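Local coordinates for uncharacterized protein (Desulfotomaculum acetoxidans, PDB 3U4Y) that is of unknown function but folds as a seven-bladed beta-propeller related to the lactonase family, at residues T184-F189 with F248-G253; Q169-G174 with E209-L214. All blocks are in the same frame, centred on the assembly; numbering follows the deposited sequence.

How the interactions relate
Along the chain, 169-174 comes first, at the end of the outermost strand 164-172 of one blade. Segment 184-189 follows, in the turn between strands 178-183 and 189-194 of the next blade. Segment 209-214 then leads into strand 212-218, the last of that same blade, and its meeting with 169-174 closes interaction 2. Segment 248-253 lies one blade further on and closes interaction 1 back onto 184-189. The two loops therefore cross rather than nest. Together they tie three successive blades, the middle one taking part in both contacts. The contacts meet where Leu214 CD1 packs against Gly253 O and Phe189 CE1.

Interaction 1 (T184-F189 with F248-G253); sequences TPDGNF and FNQLSG
Phe189 lies with one ring face against the edge of Phe248. The two rings form a T-shaped pair, with planes 83° apart and centroids 5.0 Å from each other. Phe248 CZ stands over the Phe189 face, offset toward its rim, while Phe248 CE2 comes to Phe189 CD2 at 3.4 Å. The Phe248 side chain has CG opposite its own backbone N (chi1 -170°), which carries the ring toward Phe189. Thr184 CG2 also packs on Phe248 CE2, 4.2 Å away. At the edge of the Phe189 ring, near its plane, sits the backbone O of Gln250, 3.7 Å from Phe189 CZ. Replacing Phe189 with an alanine would probably cost Phe248 one of its aromatic partners and open a gap beside Gln250.

The contact joins neighbouring propeller blades: the turn between the first two strands of one, with the start of its second strand, meets the end of the third strand of the next and the turn after it. Phe248 also makes an edge-to-face pair with Phe191, in the blade of Phe189.

Gln250 reaches across with its amide end, its chain bent at chi2 (140°). Gln250 NE2 gives a weak hydrogen bond to Asp186 OD1 (3.3 Å), and a second hydrogen bond links it to Asp231 O. Asp186 belongs to the type I turn Thr184-Gly187. The N-H of Phe189 bonds to Thr184 OG1, which ties that backbone to the turn.

Interaction 2 (Q169-G174 with E209-L214); sequences QEFISG and ENITLL
Phe171 and Ile211 make the central apolar contact, a CH-pi arrangement. Ile211 CB lies over one face of the Phe171 ring, 3.9 Å from its centroid and 21° off the ring normal. The nearest ring atom is Phe171 CZ, 3.6 Å from Ile211 CB. Ile211 CG2 sits above the middle of the ring, whereas Ile211 CD1 hangs past the rim, 4.0 Å from Phe171 CE2. Phe171 CG is set beside the backbone N, opposite the carbonyl carbon (chi1 -48°), and the ring is directed toward Ile211. Val153 and Arg155 of strand 152-158 also touch this ring.

A second apolar group forms further along. Leu213 CD2 meets Ile172 CB at 3.9 Å, the two side chains crossing at a slant. The other methyl, Leu213 CD1, rests by the backbone, 3.8 Å from Gly174 N.

The segments hold the end of the fourth strand of one propeller blade, with the loop after it, and the start of the fourth strand of the next blade, with the loop before it. They run in nearly the same direction and pack without any hydrogen bond between them.

The polar ends meet more loosely. Gln169 NE2 lies 4.1 Å from Glu209 OE2, with amide and carboxylate planes 66° apart. Arg155 bridges the two residues: its NH1 hydrogen-bonds Gln169 OE1 and forms a salt bridge with Glu209 OE1.

Interaction 1 (T184-F189 with F248-G253)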
ATOM      1  N   THR A 184       1.771   9.801   7.232  1.00 32.71           N
ATOM      2  CA  THR A 184       2.720   9.661   8.314  1.00 35.80           C
ATOM      3  C   THR A 184       1.998   8.925   9.428  1.00 27.89           C
ATOM      4  O   THR A 184       0.782   9.039   9.555  1.00 34.85           O
ATOM      5  CB  THR A 184       3.196  11.025   8.814  1.00 39.18           C
ATOM      6  OG1 THR A 184       2.061  11.881   9.025  1.00 41.99           O
ATOM      7  CG2 THR A 184       4.128  11.651   7.795  1.00 29.38           C
ATOM      8  N   PRO A 185       2.739   8.172  10.246  1.00 15.47           N
ATOM      9  CA  PRO A 185       2.133   7.349  11.283  1.00 14.05           C
ATOM     10  C   PRO A 185       1.147   8.108  12.162  1.00 21.79           C
ATOM     11  O   PRO A 185       0.310   7.474  12.802  1.00 22.63           O
ATOM     12  CB  PRO A 185       3.329   6.902  12.084  1.00 14.40           C
ATOM     13  CG  PRO A 185       4.438   6.899  11.138  1.00 13.64           C
ATOM     14  CD  PRO A 185       4.203   8.061  10.256  1.00 17.73           C
ATOM     15  N   ASP A 186       1.237   9.438  12.179  1.00 22.40           N
ATOM     16  CA  ASP A 186       0.384  10.289  13.025  1.00 21.29           C
ATOM     17  C   ASP A 186      -0.765  10.950  12.272  1.00 26.36           C
ATOM     18  O   ASP A 186      -1.594  11.624  12.885  1.00 32.57           O
ATOM     19  CB  ASP A 186       1.206  11.354  13.761  1.00 34.13           C
ATOM     20  CG  ASP A 186       2.229  12.054  12.863  1.00 56.96           C
ATOM     21  OD1 ASP A 186       3.379  11.559  12.757  1.00 60.36           O
ATOM     22  OD2 ASP A 186       1.889  13.111  12.278  1.00 61.89           O
ATOM     23  N   GLY A 187      -0.801  10.758  10.952  1.00 22.60           N
ATOM     24  CA  GLY A 187      -1.888  11.230  10.111  1.00 24.15           C
ATOM     25  C   GLY A 187      -1.924  12.721   9.818  1.00 32.13           C
ATOM     26  O   GLY A 187      -2.955  13.264   9.392  1.00 30.24           O
ATOM     27  N   ASN A 188      -0.797  13.388  10.038  1.00 34.03           N
ATOM     28  CA  ASN A 188      -0.744  14.840   9.936  1.00 34.42           C
ATOM     29  C   ASN A 188      -0.168  15.320   8.611  1.00 33.06           C
ATOM     30  O   ASN A 188      -0.334  16.479   8.226  1.00 38.76           O
ATOM     31  CB  ASN A 188       0.066  15.401  11.087  1.00 43.30           C
ATOM     32  CG  ASN A 188      -0.599  15.179  12.415  1.00 41.13           C
ATOM     33  OD1 ASN A 188      -1.815  15.323  12.548  1.00 35.19           O
ATOM     34  ND2 ASN A 188       0.195  14.817  13.412  1.00 43.13           N
ATOM     35  N   PHE A 189       0.510  14.417   7.921  1.00 20.47           N
ATOM     36  CA  PHE A 189       0.935  14.665   6.562  1.00 23.29           C
ATOM     37  C   PHE A 189       0.655  13.447   5.710  1.00 22.36           C
ATOM     38  O   PHE A 189       0.611  12.327   6.210  1.00 18.92           O
ATOM     39  CB  PHE A 189       2.425  14.976   6.514  1.00 25.37           C
ATOM     40  CG  PHE A 189       2.820  16.095   7.393  1.00 40.54           C
ATOM     41  CD1 PHE A 189       2.653  17.400   6.980  1.00 43.87           C
ATOM     42  CD2 PHE A 189       3.351  15.853   8.642  1.00 53.20           C
ATOM     43  CE1 PHE A 189       3.017  18.449   7.796  1.00 43.59           C
ATOM     44  CE2 PHE A 189       3.720  16.902   9.469  1.00 55.28           C
ATOM     45  CZ  PHE A 189       3.551  18.199   9.046  1.00 48.33           C
ATOM     46  N   PHE A 248      12.458  13.485   7.129  1.00 17.55           N
ATOM     47  CA  PHE A 248      11.322  14.376   7.199  1.00  8.06           C
ATOM     48  C   PHE A 248      11.399  15.213   8.439  1.00 15.39           C
ATOM     49  O   PHE A 248      11.829  14.767   9.484  1.00 29.69           O
ATOM     50  CB  PHE A 248      10.019  13.605   7.184  1.00 16.94           C
ATOM     51  CG  PHE A 248       8.797  14.467   7.018  1.00 20.73           C
ATOM     52  CD1 PHE A 248       8.707  15.374   5.972  1.00 18.62           C
ATOM     53  CD2 PHE A 248       7.717  14.337   7.887  1.00 17.63           C
ATOM     54  CE1 PHE A 248       7.574  16.146   5.806  1.00 16.37           C
ATOM     55  CE2 PHE A 248       6.585  15.108   7.727  1.00 14.75           C
ATOM     56  CZ  PHE A 248       6.512  16.011   6.682  1.00 16.11           C
ATOM     57  N   ASN A 249      10.985  16.452   8.303  1.00 15.62           N
ATOM     58  CA  ASN A 249      10.961  17.355   9.413  1.00 24.16           C
ATOM     59  C   ASN A 249       9.528  17.712   9.751  1.00 34.78           C
ATOM     60  O   ASN A 249       8.851  18.430   9.004  1.00 27.34           O
ATOM     61  CB  ASN A 249      11.742  18.605   9.093  1.00 27.37           C
ATOM     62  CG  ASN A 249      11.743  19.555  10.224  1.00 26.35           C
ATOM     63  OD1 ASN A 249      10.740  20.217  10.502  1.00 25.49           O
ATOM     64  ND2 ASN A 249      12.858  19.609  10.927  1.00 37.68           N
ATOM     65  N   GLN A 250       9.078  17.220  10.896  1.00 39.98           N
ATOM     66  CA  GLN A 250       7.665  17.225  11.194  1.00 35.16           C
ATOM     67  C   GLN A 250       7.102  18.557  11.653  1.00 36.95           C
ATOM     68  O   GLN A 250       5.892  18.684  11.817  1.00 39.99           O
ATOM     69  CB  GLN A 250       7.327  16.116  12.175  1.00 37.48           C
ATOM     70  CG  GLN A 250       6.785  14.878  11.494  1.00 43.39           C
ATOM     71  CD  GLN A 250       7.310  13.609  12.109  1.00 40.72           C
ATOM     72  OE1 GLN A 250       8.505  13.495  12.380  1.00 44.24           O
ATOM     73  NE2 GLN A 250       6.418  12.644  12.343  1.00 29.66           N
ATOM     74  N   LEU A 251       7.959  19.557  11.837  1.00 34.77           N
ATOM     75  CA  LEU A 251       7.461  20.878  12.212  1.00 31.63           C
ATOM     76  C   LEU A 251       7.278  21.762  11.007  1.00 30.03           C
ATOM     77  O   LEU A 251       6.223  22.378  10.835  1.00 28.62           O
ATOM     78  CB  LEU A 251       8.411  21.573  13.155  1.00 31.16           C
ATOM     79  CG  LEU A 251       8.675  20.882  14.467  1.00 38.08           C
ATOM     80  CD1 LEU A 251       9.877  21.558  15.128  1.00 37.61           C
ATOM     81  CD2 LEU A 251       7.413  20.981  15.287  1.00 38.27           C
ATOM     82  N   SER A 252       8.325  21.839  10.189  1.00 29.72           N
ATOM     83  CA  SER A 252       8.304  22.706   9.015  1.00 38.33           C
ATOM     84  C   SER A 252       7.657  22.029   7.806  1.00 37.80           C
ATOM     85  O   SER A 252       7.270  22.693   6.851  1.00 42.91           O
ATOM     86  CB  SER A 252       9.709  23.194   8.663  1.00 35.06           C
ATOM     87  OG  SER A 252      10.487  22.151   8.116  1.00 42.41           O
ATOM     88  N   GLY A 253       7.538  20.710   7.858  1.00 27.44           N
ATOM     89  CA  GLY A 253       6.936  19.967   6.773  1.00 29.43           C
ATOM     90  C   GLY A 253       7.858  19.824   5.580  1.00 34.90           C
ATOM     91  O   GLY A 253       7.397  19.920   4.445  1.00 44.51           O
TER

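Interaction 2 (Q169-G174 with E209-L214)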
ATOM      1  N   GLN A 169     -13.611  16.999  -2.724  1.00 36.82           N
ATOM      2  CA  GLN A 169     -12.569  17.992  -2.583  1.00 31.94           C
ATOM      3  C   GLN A 169     -11.328  17.372  -3.178  1.00 36.64           C
ATOM      4  O   GLN A 169     -10.968  16.252  -2.819  1.00 46.88           O
ATOM      5  CB  GLN A 169     -12.347  18.357  -1.111  1.00 28.84           C
ATOM      6  CG  GLN A 169     -13.543  19.060  -0.453  1.00 29.84           C
ATOM      7  CD  GLN A 169     -13.304  19.502   1.001  1.00 32.44           C
ATOM      8  OE1 GLN A 169     -12.412  19.002   1.699  1.00 32.98           O
ATOM      9  NE2 GLN A 169     -14.121  20.446   1.458  1.00 33.97           N
ATOM     10  N   GLU A 170     -10.704  18.078  -4.118  1.00 26.82           N
ATOM     11  CA  GLU A 170      -9.446  17.642  -4.725  1.00 19.22           C
ATOM     12  C   GLU A 170      -8.334  18.658  -4.479  1.00 18.32           C
ATOM     13  O   GLU A 170      -8.609  19.833  -4.253  1.00 26.64           O
ATOM     14  CB  GLU A 170      -9.619  17.418  -6.226  1.00 22.79           C
ATOM     15  CG  GLU A 170     -10.770  16.511  -6.601  1.00 34.26           C
ATOM     16  CD  GLU A 170     -10.827  16.243  -8.091  1.00 41.64           C
ATOM     17  OE1 GLU A 170      -9.855  16.606  -8.789  1.00 45.39           O
ATOM     18  OE2 GLU A 170     -11.841  15.681  -8.564  1.00 37.36           O
ATOM     19  N   PHE A 171      -7.087  18.198  -4.532  1.00 12.92           N
ATOM     20  CA  PHE A 171      -5.925  18.997  -4.147  1.00 18.25           C
ATOM     21  C   PHE A 171      -4.745  18.683  -5.043  1.00 24.40           C
ATOM     22  O   PHE A 171      -4.494  17.516  -5.347  1.00 25.44           O
ATOM     23  CB  PHE A 171      -5.509  18.680  -2.705  1.00 11.94           C
ATOM     24  CG  PHE A 171      -6.640  18.680  -1.738  1.00 24.71           C
ATOM     25  CD1 PHE A 171      -7.167  19.862  -1.275  1.00 39.75           C
ATOM     26  CD2 PHE A 171      -7.179  17.492  -1.285  1.00 29.63           C
ATOM     27  CE1 PHE A 171      -8.220  19.855  -0.381  1.00 48.83           C
ATOM     28  CE2 PHE A 171      -8.231  17.483  -0.386  1.00 30.90           C
ATOM     29  CZ  PHE A 171      -8.749  18.660   0.063  1.00 40.25           C
ATOM     30  N   ILE A 172      -3.990  19.708  -5.436  1.00 18.27           N
ATOM     31  CA  ILE A 172      -2.849  19.483  -6.318  1.00 25.12           C
ATOM     32  C   ILE A 172      -1.946  18.442  -5.689  1.00 21.52           C
ATOM     33  O   ILE A 172      -1.822  18.402  -4.464  1.00 22.53           O
ATOM     34  CB  ILE A 172      -2.011  20.754  -6.557  1.00 35.43           C
ATOM     35  CG1 ILE A 172      -2.902  21.920  -6.944  1.00 33.81           C
ATOM     36  CG2 ILE A 172      -1.011  20.509  -7.678  1.00 38.83           C
ATOM     37  CD1 ILE A 172      -3.654  21.661  -8.206  1.00 33.45           C
ATOM     38  N   SER A 173      -1.306  17.616  -6.514  1.00 12.38           N
ATOM     39  CA  SER A 173      -0.435  16.552  -6.007  1.00 22.13           C
ATOM     40  C   SER A 173       1.030  16.966  -5.969  1.00 28.78           C
ATOM     41  O   SER A 173       1.887  16.204  -5.538  1.00 25.67           O
ATOM     42  CB  SER A 173      -0.604  15.245  -6.817  1.00 27.97           C
ATOM     43  OG  SER A 173      -0.048  15.309  -8.131  1.00 24.24           O
ATOM     44  N   GLY A 174       1.318  18.173  -6.431  1.00 35.52           N
ATOM     45  CA  GLY A 174       2.696  18.603  -6.522  1.00 46.13           C
ATOM     46  C   GLY A 174       3.204  18.472  -7.935  1.00 53.15           C
ATOM     47  O   GLY A 174       3.275  19.455  -8.668  1.00 59.24           O
ATOM     48  N   GLU A 209     -10.572  19.173   7.162  1.00 42.14           N
ATOM     49  CA  GLU A 209     -11.460  20.178   6.564  1.00 50.38           C
ATOM     50  C   GLU A 209     -10.702  21.255   5.801  1.00 52.31           C
ATOM     51  O   GLU A 209     -11.306  22.032   5.069  1.00 56.91           O
ATOM     52  CB  GLU A 209     -12.325  20.862   7.620  1.00 50.06           C
ATOM     53  CG  GLU A 209     -13.638  20.175   7.859  1.00 53.48           C
ATOM     54  CD  GLU A 209     -14.183  19.539   6.606  1.00 63.45           C
ATOM     55  OE1 GLU A 209     -14.614  18.371   6.699  1.00 56.45           O
ATOM     56  OE2 GLU A 209     -14.181  20.200   5.536  1.00 76.46           O
ATOM     57  N   ASN A 210      -9.387  21.302   5.997  1.00 41.96           N
ATOM     58  CA  ASN A 210      -8.539  22.317   5.399  1.00 32.04           C
ATOM     59  C   ASN A 210      -7.212  21.746   4.933  1.00 36.48           C
ATOM     60  O   ASN A 210      -6.153  22.111   5.447  1.00 37.58           O
ATOM     61  CB  ASN A 210      -8.269  23.421   6.404  1.00 41.08           C
ATOM     62  CG  ASN A 210      -7.402  24.528   5.837  1.00 44.33           C
ATOM     63  OD1 ASN A 210      -7.635  25.007   4.730  1.00 48.48           O
ATOM     64  ND2 ASN A 210      -6.390  24.935   6.596  1.00 40.09           N
ATOM     65  N   ILE A 211      -7.270  20.848   3.955  1.00 38.93           N
ATOM     66  CA  ILE A 211      -6.064  20.233   3.412  1.00 28.59           C
ATOM     67  C   ILE A 211      -5.358  21.170   2.430  1.00 30.26           C
ATOM     68  O   ILE A 211      -6.000  21.933   1.694  1.00 32.73           O
ATOM     69  CB  ILE A 211      -6.382  18.873   2.774  1.00 21.79           C
ATOM     70  CG1 ILE A 211      -6.875  17.911   3.851  1.00 31.07           C
ATOM     71  CG2 ILE A 211      -5.170  18.282   2.134  1.00 17.57           C
ATOM     72  CD1 ILE A 211      -7.167  16.537   3.343  1.00 37.12           C
ATOM     73  N   THR A 212      -4.028  21.141   2.454  1.00 31.47           N
ATOM     74  CA  THR A 212      -3.226  21.989   1.576  1.00 33.05           C
ATOM     75  C   THR A 212      -1.940  21.275   1.171  1.00 30.80           C
ATOM     76  O   THR A 212      -1.383  20.507   1.950  1.00 38.47           O
ATOM     77  CB  THR A 212      -2.899  23.380   2.231  1.00 25.84           C
ATOM     78  OG1 THR A 212      -1.869  23.255   3.224  1.00 28.13           O
ATOM     79  CG2 THR A 212      -4.135  23.982   2.879  1.00 27.48           C
ATOM     80  N   LEU A 213      -1.484  21.515  -0.055  1.00 19.66           N
ATOM     81  CA  LEU A 213      -0.164  21.054  -0.482  1.00 21.99           C
ATOM     82  C   LEU A 213       0.908  22.059  -0.044  1.00 27.79           C
ATOM     83  O   LEU A 213       0.745  23.262  -0.251  1.00 37.97           O
ATOM     84  CB  LEU A 213      -0.152  20.898  -1.995  1.00 15.69           C
ATOM     85  CG  LEU A 213       1.170  20.734  -2.735  1.00 32.31           C
ATOM     86  CD1 LEU A 213       1.567  19.272  -2.829  1.00 25.91           C
ATOM     87  CD2 LEU A 213       1.038  21.348  -4.120  1.00 36.16           C
ATOM     88  N   LEU A 214       1.992  21.592   0.566  1.00 21.60           N
ATOM     89  CA  LEU A 214       3.019  22.525   1.029  1.00 40.14           C
ATOM     90  C   LEU A 214       4.087  22.680  -0.010  1.00 43.02           C
ATOM     91  O   LEU A 214       4.462  23.794  -0.385  1.00 47.97           O
ATOM     92  CB  LEU A 214       3.680  22.058   2.321  1.00 44.73           C
ATOM     93  CG  LEU A 214       2.766  21.861   3.513  1.00 45.76           C
ATOM     94  CD1 LEU A 214       3.606  21.295   4.641  1.00 48.83           C
ATOM     95  CD2 LEU A 214       2.063  23.167   3.898  1.00 34.60           C
TER